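Local coordinates for protein lipocalin AI-4 (Rhodnius prolixus, PDB 5H9N) that binds cysteinyl leukotrienes such as leukotriene C4 inside a lipocalin barrel, probably scavenging these mediators for a blood-feeding insect, at residues 28-33 against 45-50; 32-37 against 123-128; 103-108 against 133-138. The protein carries 1 engineered substitution. One frame throughout, in Å; residues are numbered along the deposited sequence.

Interaction 1: 28-33 against 45-50. With LTX ((5~{S},6~{R},7~{E},9~{E},11~{Z},14~{Z})-6-[(2~{R})-2-[[(4~{S})-4-azanyl-5-oxidanyl-5-oxidanylidene-pentanoyl]amino]-3-( 2-hydroxy-2-oxoethylamino)-3-oxidanylidene-propyl]sulfanyl-5-oxidanyl-icosa-7,9,11,14-tetraenoic acid), chain B.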
loop_
_atom_site.group_PDB
_atom_site.type_symbol
_atom_site.label_atom_id
_atom_site.label_comp_id
_atom_site.label_asym_id
_atom_site.label_seq_id
_atom_site.Cartn_x
_atom_site.Cartn_y
_atom_site.Cartn_z
ATOM N N THR A 28 0.827 7.527 10.544
ATOM C CA THR A 28 0.584 7.500 11.977
ATOM C C THR A 28 -0.547 6.514 12.235
ATOM O O THR A 28 -1.425 6.344 11.389
ATOM C CB THR A 28 0.233 8.896 12.527
ATOM O OG1 THR A 28 0.216 8.858 13.958
ATOM C CG2 THR A 28 -1.120 9.361 12.017
ATOM N N GLY A 29 -0.498 5.838 13.375
ATOM C CA GLY A 29 -1.533 4.880 13.732
ATOM C C GLY A 29 -1.469 3.564 12.973
ATOM O O GLY A 29 -0.449 3.215 12.383
ATOM N N ASP A 30 -2.574 2.825 13.016
ATOM C CA ASP A 30 -2.713 1.523 12.364
ATOM C C ASP A 30 -3.579 1.626 11.129
ATOM O O ASP A 30 -4.558 2.379 11.112
ATOM C CB ASP A 30 -3.349 0.505 13.310
ATOM C CG ASP A 30 -2.469 0.157 14.486
ATOM O OD1 ASP A 30 -1.243 0.317 14.373
ATOM O OD2 ASP A 30 -3.007 -0.293 15.520
ATOM N N TRP A 31 -3.235 0.836 10.122
ATOM C CA TRP A 31 -4.039 0.716 8.913
ATOM C C TRP A 31 -4.303 -0.773 8.642
ATOM O O TRP A 31 -3.346 -1.545 8.567
ATOM C CB TRP A 31 -3.314 1.309 7.712
ATOM C CG TRP A 31 -3.263 2.809 7.612
ATOM C CD1 TRP A 31 -2.186 3.612 7.850
ATOM C CD2 TRP A 31 -4.328 3.673 7.205
ATOM N NE1 TRP A 31 -2.512 4.929 7.612
ATOM C CE2 TRP A 31 -3.823 4.990 7.214
ATOM C CE3 TRP A 31 -5.660 3.454 6.823
ATOM C CZ2 TRP A 31 -4.611 6.089 6.868
ATOM C CZ3 TRP A 31 -6.433 4.539 6.481
ATOM C CH2 TRP A 31 -5.907 5.838 6.489
ATOM N N TYR A 32 -5.561 -1.168 8.441
ATOM C CA TYR A 32 -5.906 -2.545 8.081
ATOM C C TYR A 32 -6.046 -2.650 6.581
ATOM O O TYR A 32 -6.725 -1.834 5.960
ATOM C CB TYR A 32 -7.212 -2.977 8.762
ATOM C CG TYR A 32 -7.116 -3.004 10.262
ATOM C CD1 TYR A 32 -7.317 -1.846 11.002
ATOM C CD2 TYR A 32 -6.798 -4.176 10.941
ATOM C CE1 TYR A 32 -7.209 -1.849 12.382
ATOM C CE2 TYR A 32 -6.696 -4.192 12.325
ATOM C CZ TYR A 32 -6.900 -3.025 13.028
ATOM O OH TYR A 32 -6.799 -3.008 14.402
ATOM N N LEU A 33 -5.422 -3.669 5.993
ATOM C CA LEU A 33 -5.542 -3.905 4.567
ATOM C C LEU A 33 -6.826 -4.702 4.324
ATOM O O LEU A 33 -6.856 -5.924 4.514
ATOM C CB LEU A 33 -4.298 -4.644 4.055
ATOM C CG LEU A 33 -4.285 -5.037 2.575
ATOM C CD1 LEU A 33 -4.710 -3.883 1.691
ATOM C CD2 LEU A 33 -2.901 -5.555 2.164
ATOM N N CYS A 45 -5.955 -10.878 7.417
ATOM C CA CYS A 45 -6.103 -9.501 7.867
ATOM C C CYS A 45 -4.765 -8.950 8.322
ATOM O O CYS A 45 -4.316 -9.202 9.451
ATOM C CB CYS A 45 -7.125 -9.395 8.998
ATOM S SG CYS A 45 -7.466 -7.687 9.411
ATOM N N GLU A 46 -4.131 -8.198 7.438
ATOM C CA GLU A 46 -2.867 -7.546 7.754
ATOM C C GLU A 46 -3.099 -6.188 8.389
ATOM O O GLU A 46 -3.761 -5.329 7.803
ATOM C CB GLU A 46 -2.016 -7.386 6.491
ATOM C CG GLU A 46 -1.549 -8.697 5.897
ATOM C CD GLU A 46 -0.576 -8.519 4.740
ATOM O OE1 GLU A 46 -0.526 -7.429 4.133
ATOM O OE2 GLU A 46 0.135 -9.500 4.450
ATOM N N LYS A 47 -2.557 -6.016 9.588
ATOM C CA LYS A 47 -2.562 -4.743 10.297
ATOM C C LYS A 47 -1.196 -4.103 10.144
ATOM O O LYS A 47 -0.198 -4.646 10.624
ATOM C CB LYS A 47 -2.891 -4.932 11.779
ATOM C CG LYS A 47 -2.929 -3.614 12.550
ATOM C CD LYS A 47 -3.241 -3.822 14.028
ATOM C CE LYS A 47 -2.085 -4.501 14.750
ATOM N NZ LYS A 47 -2.279 -4.508 16.228
ATOM N N TYR A 48 -1.149 -2.960 9.466
ATOM C CA TYR A 48 0.084 -2.207 9.260
ATOM C C TYR A 48 0.235 -1.184 10.376
ATOM O O TYR A 48 -0.578 -0.264 10.510
ATOM C CB TYR A 48 0.080 -1.535 7.881
ATOM C CG TYR A 48 0.295 -2.502 6.750
ATOM C CD1 TYR A 48 -0.680 -3.435 6.417
ATOM C CD2 TYR A 48 1.482 -2.503 6.021
ATOM C CE1 TYR A 48 -0.477 -4.341 5.372
ATOM C CE2 TYR A 48 1.688 -3.396 4.987
ATOM C CZ TYR A 48 0.715 -4.318 4.672
ATOM O OH TYR A 48 0.932 -5.201 3.644
ATOM N N GLN A 49 1.283 -1.355 11.171
ATOM C CA GLN A 49 1.579 -0.471 12.284
ATOM C C GLN A 49 2.630 0.519 11.842
ATOM O O GLN A 49 3.667 0.117 11.317
ATOM C CB GLN A 49 2.061 -1.283 13.472
ATOM C CG GLN A 49 1.030 -2.300 13.924
ATOM C CD GLN A 49 1.524 -3.205 15.024
ATOM O OE1 GLN A 49 1.492 -4.429 14.901
ATOM N NE2 GLN A 49 1.980 -2.612 16.110
ATOM N N THR A 50 2.377 1.805 12.053
ATOM C CA THR A 50 3.326 2.830 11.632
ATOM C C THR A 50 4.041 3.447 12.819
ATOM O O THR A 50 3.501 3.509 13.928
ATOM C CB THR A 50 2.655 3.978 10.838
ATOM O OG1 THR A 50 1.803 4.730 11.710
ATOM C CG2 THR A 50 1.862 3.454 9.635
HETATM O O2 LTX B . 1.520 -5.627 -3.971
HETATM C C1 LTX B . 0.843 -6.680 -4.023
HETATM O O1 LTX B . -0.132 -6.896 -3.263
HETATM C C2 LTX B . 1.209 -7.720 -5.055
HETATM C C3 LTX B . 1.873 -8.907 -4.366
HETATM C C4 LTX B . 2.915 -8.429 -3.356
HETATM C C5 LTX B . 3.766 -9.592 -2.865
HETATM O O3 LTX B . 2.998 -10.449 -2.008
HETATM C C6 LTX B . 5.008 -9.112 -2.121
HETATM C C7 LTX B . 4.637 -8.358 -0.850
HETATM C C8 LTX B . 4.900 -7.051 -0.681
HETATM C C9 LTX B . 4.538 -6.379 0.577
HETATM C C10 LTX B . 4.961 -5.154 0.923
HETATM C C11 LTX B . 4.558 -4.572 2.207
HETATM C C12 LTX B . 4.873 -3.358 2.676
HETATM C C13 LTX B . 5.727 -2.330 1.954
HETATM C C14 LTX B . 4.933 -1.582 0.901
HETATM C C15 LTX B . 4.061 -0.619 1.177
HETATM C C16 LTX B . 3.783 -0.160 2.589
HETATM C C17 LTX B . 2.314 0.228 2.730
HETATM C C18 LTX B . 2.083 0.889 4.083
HETATM C C19 LTX B . 0.603 1.024 4.408
HETATM C C20 LTX B . 0.406 1.717 5.742
HETATM O O32 LTX B . 4.560 -11.056 4.050
HETATM C C21 LTX B . 5.069 -10.818 2.938
HETATM O O31 LTX B . 4.448 -10.279 1.998
HETATM C CA3 LTX B . 6.507 -11.208 2.721
HETATM N N3 LTX B . 6.941 -10.813 1.390
HETATM C C22 LTX B . 8.049 -11.268 0.813
HETATM O O33 LTX B . 8.775 -12.066 1.379
HETATM C CA2 LTX B . 8.415 -10.789 -0.564
HETATM C CB2 LTX B . 7.421 -9.773 -1.123
HETATM S SG2 LTX B . 5.984 -10.555 -1.777
HETATM N N2 LTX B . 8.598 -11.913 -1.459
HETATM C CD1 LTX B . 9.675 -12.026 -2.222
HETATM O OE1 LTX B . 10.390 -11.078 -2.515
HETATM C CG1 LTX B . 9.947 -13.428 -2.715
HETATM C CB1 LTX B . 10.981 -13.435 -3.830
HETATM C CA1 LTX B . 10.862 -14.727 -4.633
HETATM N N1 LTX B . 9.449 -14.943 -5.010
HETATM C C23 LTX B . 11.340 -15.898 -3.830
HETATM O O11 LTX B . 10.557 -16.859 -3.655
HETATM O O12 LTX B . 12.502 -15.872 -3.373
HETATM O O HOH W 1 1.826 5.794 14.698
HETATM O O HOH W 2 -5.263 -8.082 4.829
#
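Gly29 O receives two donors from Thr50, and the pair closes the end of an antiparallel ladder. Thr50 OG1 stands between its backbone N and carbonyl carbon (chi1 68°), which brings it to Gly29 O at 2.8 Å, in the carbonyl plane and on a lone pair; Thr50 N gives a longer bond to the same oxygen. A water bridges Gly29 N and Thr50 O. Trp31 N donates to Tyr48 O at 2.9 Å, Tyr48 N to Trp31 O at 2.8 Å, and Leu33 N to Glu46 O; a second water links Leu33 O to Glu46 N.

On one face, Lys47 CG lies over the Tyr32 ring, 4.2 Å from its centroid, and Cys45 SG, in a disulfide with Cys155, lies at the ring edge. On the other, Tyr48 OH donates to Glu46 OE1 at 2.7 Å and is also hydrogen-bonded to Arg110 NH1; Glu46 OE2 is salt-bridged to Arg44, and Trp31 NE1 is satisfied by Phe26 O. Trp31 CD1 comes within 3.8 Å of LTX C20, the end of the leukotriene's fatty tail. Antiparallel neighbouring strands form the lipocalin barrel wall, and here Trp31 and Tyr48 line the leukotriene pocket.

Interaction 2: 32-37 against 123-128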
loop_
_atom_site.group_PDB
_atom_site.type_symbol
_atom_site.label_atom_id
_atom_site.label_comp_id
_atom_site.label_asym_id
_atom_site.label_seq_id
_atom_site.Cartn_x
_atom_site.Cartn_y
_atom_site.Cartn_z
ATOM N N TYR A 32 -5.561 -1.168 8.441
ATOM C CA TYR A 32 -5.906 -2.545 8.081
ATOM C C TYR A 32 -6.046 -2.650 6.581
ATOM O O TYR A 32 -6.725 -1.834 5.960
ATOM C CB TYR A 32 -7.212 -2.977 8.762
ATOM C CG TYR A 32 -7.116 -3.004 10.262
ATOM C CD1 TYR A 32 -7.317 -1.846 11.002
ATOM C CD2 TYR A 32 -6.798 -4.176 10.941
ATOM C CE1 TYR A 32 -7.209 -1.849 12.382
ATOM C CE2 TYR A 32 -6.696 -4.192 12.325
ATOM C CZ TYR A 32 -6.900 -3.025 13.028
ATOM O OH TYR A 32 -6.799 -3.008 14.402
ATOM N N LEU A 33 -5.422 -3.669 5.993
ATOM C CA LEU A 33 -5.542 -3.905 4.567
ATOM C C LEU A 33 -6.826 -4.702 4.324
ATOM O O LEU A 33 -6.856 -5.924 4.514
ATOM C CB LEU A 33 -4.298 -4.644 4.055
ATOM C CG LEU A 33 -4.285 -5.037 2.575
ATOM C CD1 LEU A 33 -4.710 -3.883 1.691
ATOM C CD2 LEU A 33 -2.901 -5.555 2.164
ATOM N N THR A 34 -7.904 -4.034 3.950
ATOM C CA THR A 34 -9.199 -4.712 3.898
ATOM C C THR A 34 -9.590 -5.227 2.511
ATOM O O THR A 34 -10.375 -6.152 2.413
ATOM C CB THR A 34 -10.319 -3.793 4.429
ATOM O OG1 THR A 34 -10.382 -2.589 3.654
ATOM C CG2 THR A 34 -10.081 -3.409 5.865
ATOM N N HIS A 35 -9.085 -4.613 1.448
ATOM C CA HIS A 35 -9.445 -4.978 0.081
ATOM C C HIS A 35 -8.258 -4.788 -0.836
ATOM O O HIS A 35 -7.400 -3.943 -0.558
ATOM C CB HIS A 35 -10.594 -4.127 -0.475
ATOM C CG HIS A 35 -11.867 -4.211 0.302
ATOM N ND1 HIS A 35 -12.005 -3.663 1.555
ATOM C CD2 HIS A 35 -13.073 -4.737 -0.019
ATOM C CE1 HIS A 35 -13.235 -3.874 1.989
ATOM N NE2 HIS A 35 -13.899 -4.529 1.056
ATOM N N SER A 36 -8.219 -5.492 -1.958
ATOM C CA SER A 36 -7.177 -5.253 -2.956
ATOM C C SER A 36 -7.683 -5.703 -4.327
ATOM O O SER A 36 -8.618 -6.516 -4.425
ATOM C CB SER A 36 -5.878 -5.964 -2.565
ATOM O OG SER A 36 -6.072 -7.361 -2.453
ATOM N N ARG A 37 -7.099 -5.159 -5.389
ATOM C CA ARG A 37 -7.496 -5.513 -6.747
ATOM C C ARG A 37 -7.249 -6.993 -6.994
ATOM O O ARG A 37 -8.122 -7.694 -7.482
ATOM C CB ARG A 37 -6.730 -4.667 -7.769
ATOM C CG ARG A 37 -7.152 -4.963 -9.206
ATOM C CD ARG A 37 -6.176 -4.397 -10.222
ATOM N NE ARG A 37 -4.870 -5.047 -10.115
ATOM C CZ ARG A 37 -3.722 -4.511 -10.513
ATOM N NH1 ARG A 37 -3.683 -3.295 -11.058
ATOM N NH2 ARG A 37 -2.598 -5.192 -10.356
ATOM N N PHE A 123 -3.519 -2.572 -6.424
ATOM C CA PHE A 123 -4.151 -1.458 -5.717
ATOM C C PHE A 123 -4.741 -1.999 -4.434
ATOM O O PHE A 123 -5.357 -3.062 -4.422
ATOM C CB PHE A 123 -5.218 -0.775 -6.563
ATOM C CG PHE A 123 -4.657 0.059 -7.681
ATOM C CD1 PHE A 123 -4.380 -0.512 -8.916
ATOM C CD2 PHE A 123 -4.407 1.422 -7.505
ATOM C CE1 PHE A 123 -3.874 0.253 -9.959
ATOM C CE2 PHE A 123 -3.897 2.185 -8.533
ATOM C CZ PHE A 123 -3.633 1.603 -9.769
ATOM N N LEU A 124 -4.504 -1.257 -3.354
ATOM C CA LEU A 124 -4.783 -1.670 -1.986
ATOM C C LEU A 124 -5.700 -0.676 -1.325
ATOM O O LEU A 124 -5.468 0.526 -1.422
ATOM C CB LEU A 124 -3.481 -1.749 -1.191
ATOM C CG LEU A 124 -2.321 -2.545 -1.793
ATOM C CD1 LEU A 124 -1.092 -2.433 -0.905
ATOM C CD2 LEU A 124 -2.688 -3.990 -1.984
ATOM N N LEU A 125 -6.711 -1.163 -0.628
ATOM C CA LEU A 125 -7.559 -0.308 0.188
ATOM C C LEU A 125 -7.296 -0.593 1.657
ATOM O O LEU A 125 -7.514 -1.727 2.137
ATOM C CB LEU A 125 -9.033 -0.514 -0.130
ATOM C CG LEU A 125 -9.999 0.367 0.683
ATOM C CD1 LEU A 125 -9.775 1.843 0.350
ATOM C CD2 LEU A 125 -11.446 -0.036 0.433
ATOM N N PHE A 126 -6.806 0.444 2.333
ATOM C CA PHE A 126 -6.578 0.425 3.765
ATOM C C PHE A 126 -7.691 1.162 4.489
ATOM O O PHE A 126 -8.227 2.158 3.987
ATOM C CB PHE A 126 -5.227 1.048 4.115
ATOM C CG PHE A 126 -4.050 0.245 3.649
ATOM C CD1 PHE A 126 -3.575 0.375 2.343
ATOM C CD2 PHE A 126 -3.430 -0.670 4.484
ATOM C CE1 PHE A 126 -2.490 -0.364 1.908
ATOM C CE2 PHE A 126 -2.349 -1.409 4.043
ATOM C CZ PHE A 126 -1.882 -1.247 2.760
ATOM N N ASN A 127 -8.014 0.677 5.681
ATOM C CA ASN A 127 -9.054 1.247 6.519
ATOM C C ASN A 127 -8.555 1.371 7.946
ATOM O O ASN A 127 -7.794 0.513 8.417
ATOM C CB ASN A 127 -10.316 0.369 6.475
ATOM C CG ASN A 127 -11.317 0.837 5.442
ATOM O OD1 ASN A 127 -11.886 1.917 5.595
ATOM N ND2 ASN A 127 -11.577 0.019 4.411
ATOM N N ARG A 128 -8.961 2.424 8.644
ATOM C CA ARG A 128 -8.590 2.575 10.044
ATOM C C ARG A 128 -9.279 1.543 10.933
ATOM O O ARG A 128 -8.782 1.223 12.011
ATOM C CB ARG A 128 -8.915 3.994 10.534
ATOM C CG ARG A 128 -8.030 5.094 9.927
ATOM C CD ARG A 128 -6.558 4.865 10.196
ATOM N NE ARG A 128 -5.789 6.069 9.888
ATOM C CZ ARG A 128 -4.498 6.219 10.170
ATOM N NH1 ARG A 128 -3.837 5.235 10.770
ATOM N NH2 ARG A 128 -3.874 7.351 9.869
#
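Phe123 meets Arg37 through both backbone and side chain: Arg37 N donates to Phe123 O at 2.9 Å, and Arg37 NH1 lies at the edge of the phenyl ring, in its plane, 3.6 Å from Phe123 CD1. The guanidinium is turned 72° from that ring, and its NH2 forms a salt bridge with Asp121. Phe123 N, buried here, has no hydrogen-bond partner.

Leu124 follows on the face that carries Leu33 and Ser36, its CD2 against Ser36 CB and its CB against Leu33 CD1.

At Leu125 the pairing changes. Leu125 N donates to His35 O at 2.9 Å, but Leu125 O faces two successive amides, taking a bond of 3.0 Å from Thr34 N and a weak one from His35 N. Leu125 CD2 lies alongside the imidazole.

Phe126 returns to the Leu33 face, where Leu33 CD1 sits over the ring, 4.1 Å from its centroid and offset toward the rim. The same phenyl group touches the bound leukotriene.

Asn127 exchanges two backbone bonds with Tyr32, and its ND2, also hydrogen-bonded to Glu133 O, donates to Thr34 OG1 at 3.0 Å, within 2° of the amide plane. Thr34 OG1 sits between its backbone N and carbonyl carbon (chi1 59°), where it meets both Asn127 ND2 and His35 ND1, sharing a hydrogen bond with the latter. Arg128 O ends the run at the edge of the Tyr32 ring.

Two residues, Thr34 and His35, opposite the single Leu125 make a classic beta bulge, here set in the antiparallel seam joining the first and last long strands of the lipocalin barrel.

Interaction 3: 103-108 against 133-138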
loop_
_atom_site.group_PDB
_atom_site.type_symbol
_atom_site.label_atom_id
_atom_site.label_comp_id
_atom_site.label_asym_id
_atom_site.label_seq_id
_atom_site.Cartn_x
_atom_site.Cartn_y
_atom_site.Cartn_z
ATOM N N ALA A 103 -8.259 9.746 8.137
ATOM C CA ALA A 103 -8.999 9.289 9.303
ATOM C C ALA A 103 -9.818 8.018 9.078
ATOM O O ALA A 103 -10.261 7.394 10.046
ATOM C CB ALA A 103 -9.908 10.401 9.774
ATOM N N ASN A 104 -10.029 7.633 7.820
ATOM C CA ASN A 104 -10.858 6.466 7.547
ATOM C C ASN A 104 -10.238 5.513 6.545
ATOM O O ASN A 104 -10.122 4.313 6.830
ATOM C CB ASN A 104 -12.238 6.887 7.046
ATOM C CG ASN A 104 -12.995 7.711 8.060
ATOM O OD1 ASN A 104 -13.493 7.190 9.059
ATOM N ND2 ASN A 104 -13.099 9.006 7.802
ATOM N N TYR A 105 -9.876 6.010 5.368
ATOM C CA TYR A 105 -9.464 5.127 4.281
ATOM C C TYR A 105 -8.232 5.637 3.571
ATOM O O TYR A 105 -7.931 6.832 3.614
ATOM C CB TYR A 105 -10.598 4.972 3.258
ATOM C CG TYR A 105 -10.967 6.271 2.554
ATOM C CD1 TYR A 105 -10.268 6.710 1.433
ATOM C CD2 TYR A 105 -12.018 7.049 3.011
ATOM C CE1 TYR A 105 -10.605 7.911 0.798
ATOM C CE2 TYR A 105 -12.359 8.241 2.379
ATOM C CZ TYR A 105 -11.650 8.661 1.280
ATOM O OH TYR A 105 -12.000 9.850 0.662
ATOM N N ALA A 106 -7.559 4.743 2.861
ATOM C CA ALA A 106 -6.486 5.125 1.960
ATOM C C ALA A 106 -6.417 4.136 0.821
ATOM O O ALA A 106 -6.385 2.921 1.054
ATOM C CB ALA A 106 -5.155 5.182 2.691
ATOM N N LEU A 107 -6.406 4.630 -0.406
ATOM C CA LEU A 107 -6.194 3.821 -1.597
ATOM C C LEU A 107 -4.746 3.961 -2.007
ATOM O O LEU A 107 -4.299 5.076 -2.274
ATOM C CB LEU A 107 -7.101 4.295 -2.733
ATOM C CG LEU A 107 -6.966 3.548 -4.055
ATOM C CD1 LEU A 107 -7.399 2.106 -3.905
ATOM C CD2 LEU A 107 -7.723 4.263 -5.176
ATOM N N LEU A 108 -4.013 2.853 -2.012
ATOM C CA LEU A 108 -2.600 2.837 -2.362
ATOM C C LEU A 108 -2.339 2.026 -3.605
ATOM O O LEU A 108 -3.073 1.082 -3.928
ATOM C CB LEU A 108 -1.754 2.266 -1.210
ATOM C CG LEU A 108 -1.286 3.223 -0.114
ATOM C CD1 LEU A 108 -2.479 3.839 0.612
ATOM C CD2 LEU A 108 -0.368 2.506 0.868
ATOM N N GLU A 133 -15.078 -0.854 4.856
ATOM C CA GLU A 133 -15.311 -1.383 3.526
ATOM C C GLU A 133 -15.049 -0.278 2.508
ATOM O O GLU A 133 -14.142 0.523 2.706
ATOM C CB GLU A 133 -16.714 -1.994 3.431
ATOM C CG GLU A 133 -16.836 -3.274 4.278
ATOM C CD GLU A 133 -18.220 -3.895 4.246
ATOM O OE1 GLU A 133 -18.611 -4.424 3.187
ATOM O OE2 GLU A 133 -18.909 -3.870 5.288
ATOM N N ILE A 134 -15.803 -0.232 1.417
ATOM C CA ILE A 134 -15.447 0.698 0.348
ATOM C C ILE A 134 -16.120 2.044 0.594
ATOM O O ILE A 134 -17.346 2.134 0.624
ATOM C CB ILE A 134 -15.829 0.149 -1.036
ATOM C CG1 ILE A 134 -15.206 -1.247 -1.217
ATOM C CG2 ILE A 134 -15.401 1.127 -2.140
ATOM C CD1 ILE A 134 -15.501 -1.907 -2.528
ATOM N N PRO A 135 -15.325 3.102 0.787
ATOM C CA PRO A 135 -15.899 4.401 1.140
ATOM C C PRO A 135 -16.578 5.065 -0.047
ATOM O O PRO A 135 -16.114 4.958 -1.185
ATOM C CB PRO A 135 -14.679 5.213 1.587
ATOM C CG PRO A 135 -13.570 4.658 0.785
ATOM C CD PRO A 135 -13.859 3.174 0.661
ATOM N N ALA A 136 -17.661 5.777 0.223
ATOM C CA ALA A 136 -18.355 6.506 -0.830
ATOM C C ALA A 136 -17.434 7.524 -1.500
ATOM O O ALA A 136 -17.535 7.761 -2.706
ATOM C CB ALA A 136 -19.583 7.200 -0.271
ATOM N N GLY A 137 -16.524 8.106 -0.732
ATOM C CA GLY A 137 -15.660 9.149 -1.257
ATOM C C GLY A 137 -14.711 8.705 -2.356
ATOM O O GLY A 137 -14.155 9.543 -3.063
ATOM N N LEU A 138 -14.522 7.399 -2.509
ATOM C CA LEU A 138 -13.623 6.880 -3.543
ATOM C C LEU A 138 -14.338 6.451 -4.819
ATOM O O LEU A 138 -13.697 6.012 -5.764
ATOM C CB LEU A 138 -12.829 5.686 -3.007
ATOM C CG LEU A 138 -11.646 5.976 -2.088
ATOM C CD1 LEU A 138 -10.993 4.670 -1.666
ATOM C CD2 LEU A 138 -10.635 6.878 -2.781
#
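Tyr105 lays one face of its ring against Pro135 and Leu138, and these three residues bury most of the surface in the contact. The proline comes over the CG and CD2 part of the phenol ring: Pro135 CG stands 3.8 Å from the ring centroid, only 22° off the normal and displaced toward the rim, so its C-H groups make a CH-pi contact. Pro135 CB continues over the same face, reaching Tyr105 CD2 at 3.5 Å.

Leu138 shares that face, approaching obliquely by the CD1 and CE1 part of the ring. Its branch point, Leu138 CG, lies 3.6 Å from Tyr105 CE1, and its two methyl groups lie near the same stretch of ring, CD1 beside Tyr105 CD1 and CD2 beside Tyr105 CE1. The leucine and tyrosine side chains run antiparallel past one another. Tyr105 has its ring between the backbone N and the carbonyl carbon, chi1 64°, which lays the phenol along the loop and carries OH to within 4.2 Å of Gly137 CA.

Leu138 also extends to the next outward-facing residue of the strand, its CD1 standing 4.1 Å from Leu107 CB. A backbone bond of 3.2 Å from Leu138 N to Pro135 O closes the turn that presents both residues to the same ring face. Both are further packed on Leu125 of the adjacent strand, while Leu107 touches Leu142 of helix 139-144.

No hydrogen bond crosses between the segments. The contact is therefore apolar, and the hold of this loop on strand 105-112 rests on the fit of Pro135 and Leu138 to the tyrosine ring.

Overall arrangement
From the N terminus, strand 30-36 enters interactions 1 and 2 in succession, with Tyr32 and Leu33 common to both. Interaction 1 closes the short loop to strand 46-51, a local hairpin. Interaction 2 closes a far longer one, returning the chain to the same strand only after the intervening strands have gone round the barrel. Interaction 3 begins within that long loop and ends beyond it, so interactions 2 and 3 cross, whereas interaction 1 is complete before interaction 3 opens. Strand 105-112 pairs with 120-127, and Arg128 reaches Thr28 and Asp30. Interactions 1 and 2 thus join two seams that share strand 30-36, while interaction 3 seats the 133-138 loop on strand 105-112, with helix 139-144 following.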